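Local coordinates for Low molecular weight heat shock protein (Xanthomonas axonopodis pv. citri, PDB 3GT6) that is a small heat shock protein, an oligomeric molecular chaperone of the stress response that probably keeps unfolding proteins from aggregating, at residues 73-78 and 95-100; 21-26 and 42-47; 33-38 and 82-87. One frame throughout, in Å; residues are numbered along the deposited sequence.

Interaction 1 of 3, residues 73-78 and 95-100; sequences FALPDS and IRIPKR
L75 of 73-78 and I97 of 95-100 reach toward each other tip to tip at one end of the β-sandwich of the α-crystallin domain, where strand 67-74 of one sheet and strand 92-98 of the other run out into loops. The approach is methyl to methyl, L75 CD1 lying 3.7 Å from I97 CD1. With the isoleucine CG1 anti to the carbonyl carbon and the arm extended at chi2 (-179°), CD1 is carried toward the leucine. L42 of strand 41-48 packs on both residues.

Further along, beyond P76, the contact becomes polar and rests largely on backbone atoms. D77 O accepts R100 NE at 3.1 Å, a weak bond that is bent at the hydrogen; the oxygen lies in the plane of the guanidinium, at its edge. With the arginine chain extended from CG to NE, this nitrogen can lie alongside the loop, while NH2 makes a further weak, long ion pair with D80.

S78 adds a backbone hydrogen bond: its O accepts R100 N at 2.6 Å, nearly in line with the carbonyl bond (C=O...N 161°). The same oxygen lies 2.9 Å from K99 CA in a CA-H...O contact, so one carbonyl receives both an N-H and a C-H donor from successive residues. These two contacts tie the loop after strand 67-74 to the C-terminal tail as it leaves strand 92-98. The lysine runs on in an extended chain to a salt bridge between its NZ and E14, and on the way its CG passes 3.9 Å from S78 OG.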
ATOM      1  N   PHE A  73       4.511 -17.799  -4.469  1.00 16.13           N
ATOM      2  CA  PHE A  73       3.825 -18.132  -5.685  1.00 17.15           C
ATOM      3  C   PHE A  73       4.682 -19.193  -6.352  1.00 17.66           C
ATOM      4  O   PHE A  73       5.898 -19.102  -6.305  1.00 16.51           O
ATOM      5  CB  PHE A  73       3.734 -16.883  -6.528  1.00 15.47           C
ATOM      6  CG  PHE A  73       3.024 -15.777  -5.812  1.00 17.90           C
ATOM      7  CD1 PHE A  73       1.651 -15.838  -5.624  1.00 16.08           C
ATOM      8  CD2 PHE A  73       3.737 -14.743  -5.212  1.00 14.82           C
ATOM      9  CE1 PHE A  73       0.965 -14.853  -4.893  1.00 15.18           C
ATOM     10  CE2 PHE A  73       3.055 -13.775  -4.465  1.00 13.84           C
ATOM     11  CZ  PHE A  73       1.651 -13.839  -4.340  1.00 15.97           C
ATOM     12  N   ALA A  74       4.034 -20.196  -6.945  1.00 16.16           N
ATOM     13  CA  ALA A  74       4.745 -21.283  -7.508  1.00 16.07           C
ATOM     14  C   ALA A  74       4.845 -20.865  -8.959  1.00 16.16           C
ATOM     15  O   ALA A  74       3.925 -21.073  -9.754  1.00 18.09           O
ATOM     16  CB  ALA A  74       3.919 -22.579  -7.321  1.00 15.52           C
ATOM     17  N   LEU A  75       5.931 -20.203  -9.315  1.00 15.27           N
ATOM     18  CA  LEU A  75       6.042 -19.667 -10.635  1.00 14.52           C
ATOM     19  C   LEU A  75       6.431 -20.809 -11.606  1.00 16.04           C
ATOM     20  O   LEU A  75       6.983 -21.813 -11.183  1.00 16.17           O
ATOM     21  CB  LEU A  75       7.114 -18.597 -10.699  1.00 14.21           C
ATOM     22  CG  LEU A  75       6.706 -17.302  -9.965  1.00 15.85           C
ATOM     23  CD1 LEU A  75       7.740 -16.268 -10.322  1.00 18.92           C
ATOM     24  CD2 LEU A  75       5.376 -16.930 -10.521  1.00 17.20           C
ATOM     25  N   PRO A  76       6.146 -20.648 -12.890  1.00 17.13           N
ATOM     26  CA  PRO A  76       6.549 -21.716 -13.851  1.00 18.60           C
ATOM     27  C   PRO A  76       8.065 -21.864 -13.906  1.00 20.40           C
ATOM     28  O   PRO A  76       8.791 -20.923 -13.518  1.00 20.43           O
ATOM     29  CB  PRO A  76       6.028 -21.202 -15.213  1.00 16.64           C
ATOM     30  CG  PRO A  76       4.914 -20.213 -14.837  1.00 20.43           C
ATOM     31  CD  PRO A  76       5.445 -19.531 -13.543  1.00 14.51           C
ATOM     32  N   ASP A  77       8.529 -23.023 -14.393  1.00 21.55           N
ATOM     33  CA  ASP A  77       9.942 -23.367 -14.521  1.00 23.53           C
ATOM     34  C   ASP A  77      10.688 -22.366 -15.408  1.00 22.91           C
ATOM     35  O   ASP A  77      11.888 -22.310 -15.328  1.00 23.02           O
ATOM     36  CB  ASP A  77      10.111 -24.694 -15.268  1.00 25.05           C
ATOM     37  CG  ASP A  77       9.551 -25.842 -14.529  1.00 32.42           C
ATOM     38  OD1 ASP A  77       9.200 -25.681 -13.323  1.00 32.23           O
ATOM     39  OD2 ASP A  77       9.424 -26.908 -15.185  1.00 36.22           O
ATOM     40  N   SER A  78       9.974 -21.679 -16.312  1.00 20.57           N
ATOM     41  CA  SER A  78      10.604 -20.726 -17.192  1.00 20.96           C
ATOM     42  C   SER A  78      11.130 -19.497 -16.481  1.00 21.66           C
ATOM     43  O   SER A  78      11.931 -18.753 -17.095  1.00 21.75           O
ATOM     44  CB  SER A  78       9.638 -20.260 -18.267  1.00 21.36           C
ATOM     45  OG  SER A  78       8.541 -19.547 -17.678  1.00 21.18           O
ATOM     46  N   ILE A  95       8.533  -6.838  -8.981  1.00 15.17           N
ATOM     47  CA  ILE A  95       9.549  -7.839  -9.081  1.00 14.51           C
ATOM     48  C   ILE A  95       9.522  -8.358 -10.514  1.00 15.55           C
ATOM     49  O   ILE A  95       8.498  -8.805 -10.979  1.00 15.60           O
ATOM     50  CB  ILE A  95       9.197  -9.001  -8.187  1.00 13.42           C
ATOM     51  CG1 ILE A  95       9.086  -8.489  -6.759  1.00 12.73           C
ATOM     52  CG2 ILE A  95      10.190 -10.140  -8.398  1.00 11.12           C
ATOM     53  CD1 ILE A  95       8.425  -9.479  -5.814  1.00 10.72           C
ATOM     54  N   ARG A  96      10.656  -8.307 -11.189  1.00 15.33           N
ATOM     55  CA  ARG A  96      10.739  -8.651 -12.573  1.00 14.85           C
ATOM     56  C   ARG A  96      11.645  -9.826 -12.687  1.00 15.71           C
ATOM     57  O   ARG A  96      12.693  -9.863 -12.056  1.00 15.64           O
ATOM     58  CB  ARG A  96      11.281  -7.453 -13.338  1.00 15.32           C
ATOM     59  CG  ARG A  96      10.383  -6.214 -13.222  1.00 18.00           C
ATOM     60  CD  ARG A  96      11.020  -5.016 -13.968  1.00 20.03           C
ATOM     61  NE  ARG A  96      10.881  -5.211 -15.430  1.00 18.27           N
ATOM     62  CZ  ARG A  96       9.757  -5.041 -16.156  1.00 19.88           C
ATOM     63  NH1 ARG A  96       8.652  -4.595 -15.607  1.00 18.16           N
ATOM     64  NH2 ARG A  96       9.771  -5.264 -17.480  1.00 19.97           N
ATOM     65  N   ILE A  97      11.206 -10.839 -13.416  1.00 15.41           N
ATOM     66  CA  ILE A  97      11.957 -12.067 -13.519  1.00 15.97           C
ATOM     67  C   ILE A  97      11.944 -12.460 -14.998  1.00 17.18           C
ATOM     68  O   ILE A  97      10.913 -12.771 -15.550  1.00 18.95           O
ATOM     69  CB  ILE A  97      11.322 -13.139 -12.756  1.00 15.04           C
ATOM     70  CG1 ILE A  97      10.931 -12.611 -11.363  1.00 14.13           C
ATOM     71  CG2 ILE A  97      12.276 -14.251 -12.698  1.00 15.26           C
ATOM     72  CD1 ILE A  97      10.288 -13.641 -10.469  1.00 10.90           C
ATOM     73  N   PRO A  98      13.090 -12.414 -15.657  1.00 18.48           N
ATOM     74  CA  PRO A  98      13.112 -12.885 -17.042  1.00 19.11           C
ATOM     75  C   PRO A  98      12.834 -14.358 -17.097  1.00 20.55           C
ATOM     76  O   PRO A  98      13.014 -15.093 -16.129  1.00 20.52           O
ATOM     77  CB  PRO A  98      14.541 -12.672 -17.480  1.00 19.49           C
ATOM     78  CG  PRO A  98      15.348 -12.427 -16.264  1.00 18.00           C
ATOM     79  CD  PRO A  98      14.432 -12.251 -15.084  1.00 19.13           C
ATOM     80  N   LYS A  99      12.329 -14.781 -18.237  1.00 23.69           N
ATOM     81  CA  LYS A  99      12.240 -16.217 -18.489  1.00 26.36           C
ATOM     82  C   LYS A  99      13.552 -16.748 -19.023  1.00 28.16           C
ATOM     83  O   LYS A  99      14.263 -16.045 -19.757  1.00 27.78           O
ATOM     84  CB  LYS A  99      11.171 -16.479 -19.491  1.00 25.51           C
ATOM     85  CG  LYS A  99       9.840 -16.087 -19.064  1.00 26.56           C
ATOM     86  CD  LYS A  99       8.908 -16.484 -20.200  1.00 28.56           C
ATOM     87  CE  LYS A  99       7.543 -16.231 -19.777  1.00 26.72           C
ATOM     88  NZ  LYS A  99       6.677 -16.680 -20.839  1.00 21.97           N
ATOM     89  N   ARG A 100      13.875 -17.969 -18.602  1.00 32.93           N
ATOM     90  CA  ARG A 100      14.967 -18.786 -19.106  1.00 37.62           C
ATOM     91  C   ARG A 100      14.955 -18.797 -20.649  1.00 42.46           C
ATOM     92  O   ARG A 100      13.881 -18.725 -21.286  1.00 41.11           O
ATOM     93  CB  ARG A 100      14.851 -20.222 -18.551  1.00 38.03           C
ATOM     94  CG  ARG A 100      15.171 -20.309 -17.030  1.00 39.03           C
ATOM     95  CD  ARG A 100      14.993 -21.673 -16.314  1.00 39.76           C
ATOM     96  NE  ARG A 100      14.865 -21.434 -14.859  1.00 45.86           N
ATOM     97  CZ  ARG A 100      15.858 -21.025 -14.021  1.00 49.68           C
ATOM     98  NH1 ARG A 100      15.604 -20.797 -12.713  1.00 41.80           N
ATOM     99  NH2 ARG A 100      17.113 -20.797 -14.468  1.00 48.38           N
TER

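Interaction 2 of 3, residues 21-26 and 42-47; sequences LYADLP and LSIRGE
L21 and I44 stand at the centre of the immunoglobulin-like β-sandwich of the α-crystallin domain, where strand 18-24 of one sheet faces strand 41-48 of the other. The short strand axes come within 10.2 Å and diverge by only 21°. Alternate residues L21, A23 and L25 point across at L42 and I44, and no hydrogen bond joins the segments.

Packing is tightest at the L21 end: L21 and L42 meet tip to tip, with CD2 of L21 3.5 Å from CD1 of L42, closer than an ordinary methyl contact. L42 carries its CG anti to the backbone N (chi1 -169°), which helps bring CD1 up to L21. I44 serves the rest of the row with both arms, its CD1 resting 4.1 Å from the small A23 CB.

Toward E47 the fit slackens, for G46 has no side chain to reach the 21-26 segment and E47 is exposed. On the outer face of strand 18-24, D24 turns from this core to the dimer interface, where its OD1 forms salt bridges with R48 and R64 of the second subunit. Inside, the last touch is oblique: L25 CD1 lies 3.8 Å from I44 CG2.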
ATOM      1  N   LEU A  21       5.755  -9.396 -10.914  1.00 17.84           N
ATOM      2  CA  LEU A  21       4.854  -9.423  -9.766  1.00 16.97           C
ATOM      3  C   LEU A  21       4.821  -8.033  -9.254  1.00 16.03           C
ATOM      4  O   LEU A  21       5.824  -7.347  -9.167  1.00 16.53           O
ATOM      5  CB  LEU A  21       5.307 -10.377  -8.647  1.00 16.78           C
ATOM      6  CG  LEU A  21       5.506 -11.837  -8.984  1.00 16.45           C
ATOM      7  CD1 LEU A  21       6.854 -12.010  -9.689  1.00 13.07           C
ATOM      8  CD2 LEU A  21       5.462 -12.680  -7.719  1.00 17.08           C
ATOM      9  N   TYR A  22       3.629  -7.575  -8.966  1.00 15.53           N
ATOM     10  CA  TYR A  22       3.461  -6.262  -8.338  1.00 15.75           C
ATOM     11  C   TYR A  22       2.829  -6.512  -6.982  1.00 15.31           C
ATOM     12  O   TYR A  22       1.745  -7.090  -6.944  1.00 15.45           O
ATOM     13  CB  TYR A  22       2.412  -5.485  -9.137  1.00 16.03           C
ATOM     14  CG  TYR A  22       2.752  -5.402 -10.611  1.00 18.35           C
ATOM     15  CD1 TYR A  22       3.528  -4.359 -11.097  1.00 15.42           C
ATOM     16  CD2 TYR A  22       2.259  -6.351 -11.524  1.00 22.24           C
ATOM     17  CE1 TYR A  22       3.852  -4.252 -12.441  1.00 17.26           C
ATOM     18  CE2 TYR A  22       2.563  -6.254 -12.882  1.00 19.74           C
ATOM     19  CZ  TYR A  22       3.376  -5.203 -13.322  1.00 19.51           C
ATOM     20  OH  TYR A  22       3.695  -5.074 -14.636  1.00 22.45           O
ATOM     21  N   ALA A  23       3.464  -6.076  -5.903  1.00 14.03           N
ATOM     22  CA  ALA A  23       3.012  -6.401  -4.570  1.00 13.31           C
ATOM     23  C   ALA A  23       2.718  -5.078  -3.887  1.00 14.70           C
ATOM     24  O   ALA A  23       3.566  -4.164  -3.869  1.00 15.45           O
ATOM     25  CB  ALA A  23       4.106  -7.131  -3.829  1.00 12.01           C
ATOM     26  N   ASP A  24       1.521  -4.942  -3.336  1.00 14.23           N
ATOM     27  CA  ASP A  24       1.167  -3.733  -2.593  1.00 14.45           C
ATOM     28  C   ASP A  24       1.689  -3.976  -1.214  1.00 14.26           C
ATOM     29  O   ASP A  24       1.107  -4.757  -0.419  1.00 14.16           O
ATOM     30  CB  ASP A  24      -0.361  -3.594  -2.509  1.00 13.50           C
ATOM     31  CG  ASP A  24      -0.964  -3.009  -3.789  1.00 13.36           C
ATOM     32  OD1 ASP A  24      -0.238  -2.582  -4.679  1.00 15.97           O
ATOM     33  OD2 ASP A  24      -2.169  -2.910  -3.888  1.00 16.89           O
ATOM     34  N   LEU A  25       2.758  -3.257  -0.923  1.00 15.15           N
ATOM     35  CA  LEU A  25       3.478  -3.398   0.345  1.00 15.66           C
ATOM     36  C   LEU A  25       3.623  -1.983   0.876  1.00 15.63           C
ATOM     37  O   LEU A  25       4.735  -1.506   1.070  1.00 15.64           O
ATOM     38  CB  LEU A  25       4.853  -4.046   0.096  1.00 13.52           C
ATOM     39  CG  LEU A  25       4.692  -5.519  -0.322  1.00 15.29           C
ATOM     40  CD1 LEU A  25       5.990  -6.193  -0.697  1.00 13.47           C
ATOM     41  CD2 LEU A  25       4.052  -6.255   0.819  1.00 13.21           C
ATOM     42  N   PRO A  26       2.485  -1.310   1.134  1.00 15.88           N
ATOM     43  CA  PRO A  26       2.648   0.055   1.585  1.00 16.36           C
ATOM     44  C   PRO A  26       3.356   0.126   2.968  1.00 17.47           C
ATOM     45  O   PRO A  26       3.172  -0.736   3.812  1.00 19.51           O
ATOM     46  CB  PRO A  26       1.205   0.551   1.739  1.00 15.28           C
ATOM     47  CG  PRO A  26       0.324  -0.753   1.866  1.00 14.58           C
ATOM     48  CD  PRO A  26       1.063  -1.713   0.966  1.00 16.16           C
ATOM     49  N   LEU A  42       8.470 -18.365  -5.709  1.00 16.36           N
ATOM     50  CA  LEU A  42       8.848 -16.969  -5.478  1.00 16.99           C
ATOM     51  C   LEU A  42       8.313 -16.565  -4.119  1.00 17.06           C
ATOM     52  O   LEU A  42       7.094 -16.669  -3.883  1.00 17.86           O
ATOM     53  CB  LEU A  42       8.215 -16.111  -6.578  1.00 15.29           C
ATOM     54  CG  LEU A  42       8.647 -14.644  -6.732  1.00 15.58           C
ATOM     55  CD1 LEU A  42       8.055 -13.792  -5.658  1.00 14.27           C
ATOM     56  CD2 LEU A  42      10.150 -14.510  -6.720  1.00 14.53           C
ATOM     57  N   SER A  43       9.155 -16.105  -3.213  1.00 16.18           N
ATOM     58  CA  SER A  43       8.610 -15.570  -1.987  1.00 15.65           C
ATOM     59  C   SER A  43       8.876 -14.110  -1.851  1.00 15.75           C
ATOM     60  O   SER A  43       9.914 -13.541  -2.304  1.00 15.19           O
ATOM     61  CB  SER A  43       9.200 -16.240  -0.699  1.00 16.52           C
ATOM     62  OG  SER A  43       9.194 -17.610  -0.891  0.50 19.60           O
ATOM     63  N   ILE A  44       7.962 -13.489  -1.152  1.00 15.02           N
ATOM     64  CA  ILE A  44       8.088 -12.075  -0.876  1.00 16.55           C
ATOM     65  C   ILE A  44       7.811 -11.965   0.605  1.00 17.01           C
ATOM     66  O   ILE A  44       6.741 -12.320   1.072  1.00 16.10           O
ATOM     67  CB  ILE A  44       7.007 -11.258  -1.544  1.00 15.17           C
ATOM     68  CG1 ILE A  44       6.917 -11.631  -3.019  1.00 13.43           C
ATOM     69  CG2 ILE A  44       7.218  -9.708  -1.194  1.00 16.10           C
ATOM     70  CD1 ILE A  44       5.788 -10.831  -3.833  1.00 10.77           C
ATOM     71  N   ARG A  45       8.801 -11.584   1.371  1.00 19.11           N
ATOM     72  CA  ARG A  45       8.501 -11.606   2.796  1.00 21.93           C
ATOM     73  C   ARG A  45       9.134 -10.451   3.472  1.00 20.99           C
ATOM     74  O   ARG A  45      10.101  -9.846   2.952  1.00 20.81           O
ATOM     75  CB  ARG A  45       8.900 -12.937   3.454  1.00 22.26           C
ATOM     76  CG  ARG A  45      10.303 -13.248   3.373  1.00 32.10           C
ATOM     77  CD  ARG A  45      10.602 -14.764   3.816  1.00 36.00           C
ATOM     78  NE  ARG A  45      10.073 -15.017   5.162  1.00 44.43           N
ATOM     79  CZ  ARG A  45      10.360 -16.104   5.900  1.00 49.40           C
ATOM     80  NH1 ARG A  45      11.189 -17.042   5.433  1.00 48.49           N
ATOM     81  NH2 ARG A  45       9.828 -16.255   7.109  1.00 49.46           N
ATOM     82  N   GLY A  46       8.610 -10.169   4.661  1.00 21.17           N
ATOM     83  CA  GLY A  46       9.140  -9.072   5.405  1.00 21.47           C
ATOM     84  C   GLY A  46       8.163  -8.783   6.495  1.00 21.59           C
ATOM     85  O   GLY A  46       7.327  -9.597   6.812  1.00 20.86           O
ATOM     86  N   GLU A  47       8.286  -7.622   7.081  1.00 21.89           N
ATOM     87  CA  GLU A  47       7.470  -7.348   8.198  1.00 25.68           C
ATOM     88  C   GLU A  47       7.073  -5.911   8.165  1.00 25.07           C
ATOM     89  O   GLU A  47       7.891  -5.043   8.150  1.00 27.16           O
ATOM     90  CB  GLU A  47       8.207  -7.674   9.485  1.00 27.26           C
ATOM     91  CG  GLU A  47       7.258  -7.600  10.644  1.00 34.34           C
ATOM     92  CD  GLU A  47       7.940  -7.712  11.965  1.00 41.71           C
ATOM     93  OE1 GLU A  47       8.993  -8.342  12.040  1.00 45.55           O
ATOM     94  OE2 GLU A  47       7.408  -7.151  12.926  1.00 48.37           O
TER

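Interaction 3 of 3, residues 33-38 and 82-87; sequences IEVQMD and DGITAA
I84 is met by V35 on one of its arms and by M37 on the other. Its CG2, anti to the backbone N, comes within 4.0 Å of V35 CG1, while its CD1 lies 3.8 Å from M37 CB. CG and SD of the methionine also lie close to the same methyl: the straight chi2 (180°) carries the sulfur past it, and the bend at chi3 (92°) turns only CE, which ends farther from CD1 than SD does. V35 uses its second methyl as well: CG2 sits 4.0 Å from A86 CB. V35 thereby bridges two residues of the 82-87 segment, and the two sheets meet at their edges, strand 34-38 against strand 85-89.

The second shell sets these groups in place. L93 packs on V35, and I95 supports I84 from the neighbouring strand 92-98. L42, A79 and A81 touch M37. Each edge strand is also held by its own sheet: Q36 pairs through its backbone with S43, and T85 with R96.

In small heat shock proteins the groove between the corresponding edge strands commonly takes up the Ile-X-Ile motif of a C-terminal extension, often from another subunit; 34-38 and 82-87 probably flank the equivalent groove here. The side chains meeting across it are apolar, with no hydrogen bond between the segments; such a partly accessible surface is consistent with docking an aliphatic peptide by hydrophobic contact.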
ATOM      1  N   ILE A  33      12.359  -5.719   2.259  1.00 22.29           N
ATOM      2  CA  ILE A  33      11.421  -6.725   1.736  1.00 19.21           C
ATOM      3  C   ILE A  33      12.278  -7.769   1.083  1.00 18.66           C
ATOM      4  O   ILE A  33      13.060  -7.461   0.171  1.00 18.87           O
ATOM      5  CB  ILE A  33      10.457  -6.199   0.638  1.00 18.45           C
ATOM      6  CG1 ILE A  33       9.552  -5.141   1.203  1.00 17.27           C
ATOM      7  CG2 ILE A  33       9.575  -7.382   0.117  1.00 15.68           C
ATOM      8  CD1 ILE A  33       8.914  -4.310   0.100  1.00 19.92           C
ATOM      9  N   GLU A  34      12.147  -8.999   1.538  1.00 17.92           N
ATOM     10  CA  GLU A  34      12.991 -10.027   0.962  1.00 19.31           C
ATOM     11  C   GLU A  34      12.245 -10.734  -0.177  1.00 18.74           C
ATOM     12  O   GLU A  34      11.137 -11.231  -0.002  1.00 18.16           O
ATOM     13  CB  GLU A  34      13.397 -11.015   2.065  1.00 18.93           C
ATOM     14  CG  GLU A  34      14.260 -12.150   1.552  1.00 25.90           C
ATOM     15  CD  GLU A  34      14.342 -13.261   2.605  1.00 33.00           C
ATOM     16  OE1 GLU A  34      15.184 -13.106   3.479  1.00 38.00           O
ATOM     17  OE2 GLU A  34      13.541 -14.235   2.578  1.00 37.50           O
ATOM     18  N   VAL A  35      12.893 -10.814  -1.317  1.00 18.88           N
ATOM     19  CA  VAL A  35      12.310 -11.436  -2.462  1.00 20.15           C
ATOM     20  C   VAL A  35      13.270 -12.499  -2.925  1.00 21.97           C
ATOM     21  O   VAL A  35      14.398 -12.186  -3.324  1.00 23.51           O
ATOM     22  CB  VAL A  35      12.146 -10.415  -3.618  1.00 18.13           C
ATOM     23  CG1 VAL A  35      11.689 -11.124  -4.868  1.00 16.20           C
ATOM     24  CG2 VAL A  35      11.182  -9.331  -3.220  1.00 16.31           C
ATOM     25  N   GLN A  36      12.843 -13.747  -2.905  1.00 21.52           N
ATOM     26  CA  GLN A  36      13.724 -14.781  -3.418  1.00 22.70           C
ATOM     27  C   GLN A  36      12.935 -15.857  -4.034  1.00 21.03           C
ATOM     28  O   GLN A  36      11.718 -15.904  -3.866  1.00 19.86           O
ATOM     29  CB  GLN A  36      14.612 -15.376  -2.358  1.00 24.46           C
ATOM     30  CG  GLN A  36      13.940 -15.807  -1.158  1.00 29.94           C
ATOM     31  CD  GLN A  36      14.997 -16.065  -0.095  1.00 41.23           C
ATOM     32  OE1 GLN A  36      15.759 -15.156   0.288  1.00 45.35           O
ATOM     33  NE2 GLN A  36      15.103 -17.317   0.330  1.00 41.21           N
ATOM     34  N   MET A  37      13.615 -16.621  -4.865  1.00 20.66           N
ATOM     35  CA  MET A  37      13.055 -17.832  -5.426  1.00 23.10           C
ATOM     36  C   MET A  37      13.846 -19.006  -4.947  1.00 24.26           C
ATOM     37  O   MET A  37      15.082 -18.995  -4.932  1.00 24.66           O
ATOM     38  CB  MET A  37      13.141 -17.819  -6.949  1.00 23.04           C
ATOM     39  CG  MET A  37      11.898 -17.419  -7.570  1.00 25.18           C
ATOM     40  SD  MET A  37      11.945 -17.381  -9.336  1.00 27.22           S
ATOM     41  CE  MET A  37      11.390 -19.013  -9.670  1.00 22.26           C
ATOM     42  N   ASP A  38      13.143 -20.061  -4.618  1.00 25.38           N
ATOM     43  CA  ASP A  38      13.796 -21.231  -4.161  1.00 27.61           C
ATOM     44  C   ASP A  38      12.972 -22.367  -4.727  1.00 26.28           C
ATOM     45  O   ASP A  38      11.779 -22.474  -4.460  1.00 24.97           O
ATOM     46  CB  ASP A  38      13.821 -21.256  -2.627  1.00 30.68           C
ATOM     47  CG  ASP A  38      14.580 -22.505  -2.078  1.00 38.08           C
ATOM     48  OD1 ASP A  38      15.605 -22.932  -2.695  1.00 43.89           O
ATOM     49  OD2 ASP A  38      14.127 -23.049  -1.052  1.00 40.96           O
ATOM     50  N   ASP A  82      17.646 -16.666 -11.336  1.00 20.40           N
ATOM     51  CA  ASP A  82      18.841 -15.819 -11.237  1.00 19.53           C
ATOM     52  C   ASP A  82      18.690 -14.417 -11.828  1.00 19.07           C
ATOM     53  O   ASP A  82      19.647 -13.674 -11.860  1.00 21.78           O
ATOM     54  CB  ASP A  82      20.010 -16.534 -11.888  1.00 19.26           C
ATOM     55  CG  ASP A  82      20.270 -17.885 -11.254  1.00 21.59           C
ATOM     56  OD1 ASP A  82      20.501 -17.919 -10.052  1.00 21.93           O
ATOM     57  OD2 ASP A  82      20.225 -18.897 -11.965  1.00 24.79           O
ATOM     58  N   GLY A  83      17.495 -14.023 -12.239  1.00 18.27           N
ATOM     59  CA  GLY A  83      17.353 -12.770 -12.991  1.00 17.04           C
ATOM     60  C   GLY A  83      16.474 -11.840 -12.259  1.00 16.45           C
ATOM     61  O   GLY A  83      16.061 -10.819 -12.786  1.00 15.96           O
ATOM     62  N   ILE A  84      16.152 -12.175 -11.031  1.00 15.40           N
ATOM     63  CA  ILE A  84      15.116 -11.415 -10.371  1.00 15.52           C
ATOM     64  C   ILE A  84      15.630 -10.010 -10.104  1.00 16.37           C
ATOM     65  O   ILE A  84      16.766  -9.860  -9.625  1.00 17.49           O
ATOM     66  CB  ILE A  84      14.779 -12.039  -9.011  1.00 16.35           C
ATOM     67  CG1 ILE A  84      14.307 -13.494  -9.177  1.00 17.18           C
ATOM     68  CG2 ILE A  84      13.751 -11.176  -8.284  1.00 15.97           C
ATOM     69  CD1 ILE A  84      14.190 -14.237  -7.888  1.00 17.41           C
ATOM     70  N   THR A  85      14.874  -8.975 -10.463  1.00 15.18           N
ATOM     71  CA  THR A  85      15.087  -7.671  -9.810  1.00 15.15           C
ATOM     72  C   THR A  85      13.861  -7.304  -9.016  1.00 15.01           C
ATOM     73  O   THR A  85      12.802  -7.816  -9.301  1.00 14.26           O
ATOM     74  CB  THR A  85      15.321  -6.534 -10.787  1.00 13.19           C
ATOM     75  OG1 THR A  85      14.294  -6.585 -11.739  1.00 14.03           O
ATOM     76  CG2 THR A  85      16.683  -6.690 -11.508  1.00 14.69           C
ATOM     77  N   ALA A  86      13.987  -6.382  -8.056  1.00 14.78           N
ATOM     78  CA  ALA A  86      12.822  -6.006  -7.242  1.00 17.70           C
ATOM     79  C   ALA A  86      13.049  -4.564  -6.876  1.00 17.28           C
ATOM     80  O   ALA A  86      14.126  -4.237  -6.424  1.00 18.30           O
ATOM     81  CB  ALA A  86      12.783  -6.857  -5.963  1.00 16.79           C
ATOM     82  N   ALA A  87      12.082  -3.699  -7.172  1.00 18.79           N
ATOM     83  CA  ALA A  87      12.220  -2.271  -6.956  1.00 19.64           C
ATOM     84  C   ALA A  87      10.826  -1.752  -6.619  1.00 19.67           C
ATOM     85  O   ALA A  87       9.845  -2.227  -7.156  1.00 19.19           O
ATOM     86  CB  ALA A  87      12.780  -1.561  -8.250  1.00 17.76           C
TER

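How the interactions relate
From the N terminus, 21-26 comes first and interaction 2 closes a loop when the chain returns at 42-47. Within that loop lies 33-38, whose partner 82-87 follows much later, so interaction 3 crosses interaction 2. Interaction 1 opens at 73-78, before interaction 3 closes, and ends at 95-100; these two also cross, whereas interactions 2 and 1 lie in series. All three join the same two sheets: interaction 2 through the core, interaction 3 along one edge and interaction 1 at the end. Within the sheets, backbone pairing links them, as between F73 O and L42 N, R45 O and E34 N, and R96 O and T85 N.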